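Local coordinates for bucandin (Bungarus candidus, PDB 1F94), which is a three-finger toxin of krait venom that may enhance presynaptic acetylcholine release, an activity not yet firmly established, at residues Y25-K30 with E34-C39. Sequence-based numbering, arbitrary orientation.
Sequences YKWLNK and ERWLGC
Tyr25, Trp27 and Trp36 form an aromatic cluster on one face of an antiparallel hairpin. The hairpin joins strands 23-29 and 35-40 and is the central finger of the three-finger fold. Trp36 sits between the other two rings. It receives the edge of Tyr25 on its face in a T-shaped stack, with CE1 of Tyr25 3.6 Å from CE2 of Trp36 and the planes at 64°. In the Trp27 conformer described here, its own edge meets the Trp27 face, with Trp36 CE3 3.7 Å from Trp27 CG; Trp27 has a second conformer, so this T-shaped stack is less certain. The Tyr25 ring lies across the neighbouring strand because chi1 (59°) sets CG between the backbone N and carbonyl carbon. It covers Gly38, whose CA makes a CH-pi contact with the ring face. Gly38 has no side chain to obstruct it.

Trp27 and Trp36 are a hydrogen-bonded pair, joined by Trp27 N to Trp36 O (2.9 Å) and Trp36 N to Trp27 O (2.8 Å). Tyr25 N donates to Gly38 O; the return bond is weak. Near the turn, Asn29 N donates to Glu34 O in an almost straight bond (2.9 Å, 172°). Asn29 OD1 accepts from the backbone N of Ile31 and Ser32 within that turn.

A water bridges Tyr25 OH and Cys39 O, 2.8 Å from each.

On the other face, Leu37 CD1 packs on Lys26 CG at 4.0 Å, and Leu37 also touches Tyr4 and Cys6 of the first finger. The Cys17-Cys39 disulfide ties strand 35-40 to the residue just after strand 12-16. Paired backbone bonds thus set the strand register, while Gly38 under its face, Trp36 at its edge and water at its OH hold the Tyr25 ring.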
# COMPACT_ATOMS: atom_id res chain seq x y z
N TYR A 25 2.04 -1.77 -1.30
CA TYR A 25 1.92 -1.81 0.15
C TYR A 25 0.49 -1.42 0.54
O TYR A 25 -0.20 -0.65 -0.14
CB TYR A 25 2.96 -0.99 0.91
CG TYR A 25 2.98 0.47 0.58
CD1 TYR A 25 2.22 1.38 1.33
CD2 TYR A 25 3.73 0.98 -0.46
CE1 TYR A 25 2.25 2.74 1.01
CE2 TYR A 25 3.78 2.30 -0.77
CZ TYR A 25 3.01 3.19 -0.01
OH TYR A 25 3.04 4.54 -0.33
N LYS A 26 0.10 -1.90 1.69
CA LYS A 26 -1.18 -1.57 2.36
C LYS A 26 -0.83 -1.45 3.84
O LYS A 26 -0.78 -2.43 4.57
CB LYS A 26 -2.19 -2.68 2.16
CG LYS A 26 -3.53 -2.36 2.79
CD LYS A 26 -4.60 -3.37 2.61
CE LYS A 26 -4.42 -4.73 3.20
NZ LYS A 26 -5.67 -5.56 2.86
N TRP A 27 -0.64 -0.20 4.24
CA TRP A 27 -0.19 0.19 5.57
C TRP A 27 -1.40 0.78 6.28
O TRP A 27 -1.99 1.76 5.81
CB TRP A 27 1.01 1.10 5.53
CG TRP A 27 1.70 1.65 6.71
CD1 TRP A 27 1.16 2.39 7.75
CD2 TRP A 27 3.11 1.56 7.01
NE1 TRP A 27 2.15 2.74 8.67
CE2 TRP A 27 3.36 2.24 8.24
CE3 TRP A 27 4.24 1.01 6.44
CZ2 TRP A 27 4.63 2.34 8.82
CZ3 TRP A 27 5.48 1.11 7.02
CH2 TRP A 27 5.73 1.80 8.23
N LEU A 28 -1.76 0.24 7.40
CA LEU A 28 -2.92 0.62 8.14
C LEU A 28 -2.49 1.05 9.54
O LEU A 28 -1.78 0.34 10.22
CB LEU A 28 -3.91 -0.54 8.27
CG LEU A 28 -4.26 -1.17 6.92
CD1 LEU A 28 -5.13 -2.44 7.11
CD2 LEU A 28 -4.94 -0.22 5.98
N ASN A 29 -3.01 2.23 9.97
CA ASN A 29 -2.80 2.68 11.35
C ASN A 29 -3.92 2.12 12.19
O ASN A 29 -5.11 2.41 11.97
CB ASN A 29 -2.74 4.20 11.35
CG ASN A 29 -2.38 4.73 12.72
OD1 ASN A 29 -3.02 4.43 13.73
ND2 ASN A 29 -1.32 5.51 12.77
N LYS A 30 -3.59 1.29 13.14
CA LYS A 30 -4.57 0.59 13.94
C LYS A 30 -5.27 1.48 14.93
O LYS A 30 -6.28 1.08 15.51
CB LYS A 30 -3.90 -0.58 14.73
CG LYS A 30 -3.24 -1.64 13.89
CD LYS A 30 -2.72 -2.78 14.76
CE LYS A 30 -2.11 -3.89 13.97
NZ LYS A 30 -1.65 -4.97 14.83
N GLU A 34 -6.17 5.29 9.55
CA GLU A 34 -5.58 5.82 8.32
C GLU A 34 -5.06 4.68 7.44
O GLU A 34 -4.42 3.77 7.93
CB GLU A 34 -4.42 6.77 8.66
CG GLU A 34 -3.74 7.30 7.43
CD GLU A 34 -2.53 8.18 7.74
OE1 GLU A 34 -2.17 8.32 8.92
OE2 GLU A 34 -1.96 8.78 6.81
N ARG A 35 -5.32 4.79 6.14
CA ARG A 35 -4.86 3.86 5.11
C ARG A 35 -3.80 4.51 4.25
O ARG A 35 -4.01 5.59 3.75
CB ARG A 35 -6.06 3.44 4.25
CG ARG A 35 -7.15 2.78 5.06
CD ARG A 35 -8.32 2.44 4.17
NE ARG A 35 -9.05 3.62 3.85
CZ ARG A 35 -10.01 3.78 2.92
NH1 ARG A 35 -10.37 2.73 2.19
NH2 ARG A 35 -10.53 5.01 2.80
N TRP A 36 -2.65 3.85 4.11
CA TRP A 36 -1.55 4.35 3.30
C TRP A 36 -1.17 3.26 2.32
O TRP A 36 -0.66 2.22 2.71
CB TRP A 36 -0.36 4.74 4.18
CG TRP A 36 0.75 5.32 3.38
CD1 TRP A 36 0.71 6.08 2.26
CD2 TRP A 36 2.17 5.17 3.68
NE1 TRP A 36 1.97 6.42 1.83
CE2 TRP A 36 2.88 5.85 2.70
CE3 TRP A 36 2.85 4.49 4.69
CZ2 TRP A 36 4.28 5.89 2.70
CZ3 TRP A 36 4.24 4.53 4.67
CH2 TRP A 36 4.93 5.22 3.69
N LEU A 37 -1.45 3.51 1.03
CA LEU A 37 -1.31 2.53 -0.04
C LEU A 37 -0.43 3.09 -1.15
O LEU A 37 -0.49 4.31 -1.46
CB LEU A 37 -2.70 2.16 -0.61
CG LEU A 37 -3.47 1.11 0.17
CD1 LEU A 37 -3.80 1.45 1.60
CD2 LEU A 37 -4.75 0.78 -0.63
N GLY A 38 0.32 2.25 -1.84
CA GLY A 38 1.06 2.71 -2.99
C GLY A 38 2.03 1.63 -3.48
O GLY A 38 1.91 0.49 -3.12
N CYS A 39 2.93 2.07 -4.36
CA CYS A 39 4.02 1.26 -4.92
C CYS A 39 5.27 1.49 -4.09
O CYS A 39 5.52 2.63 -3.61
CB CYS A 39 4.39 1.68 -6.32
SG CYS A 39 3.12 1.67 -7.59
O HOH W 1 1.09 6.45 -2.42
O HOH W 2 4.52 5.03 -2.61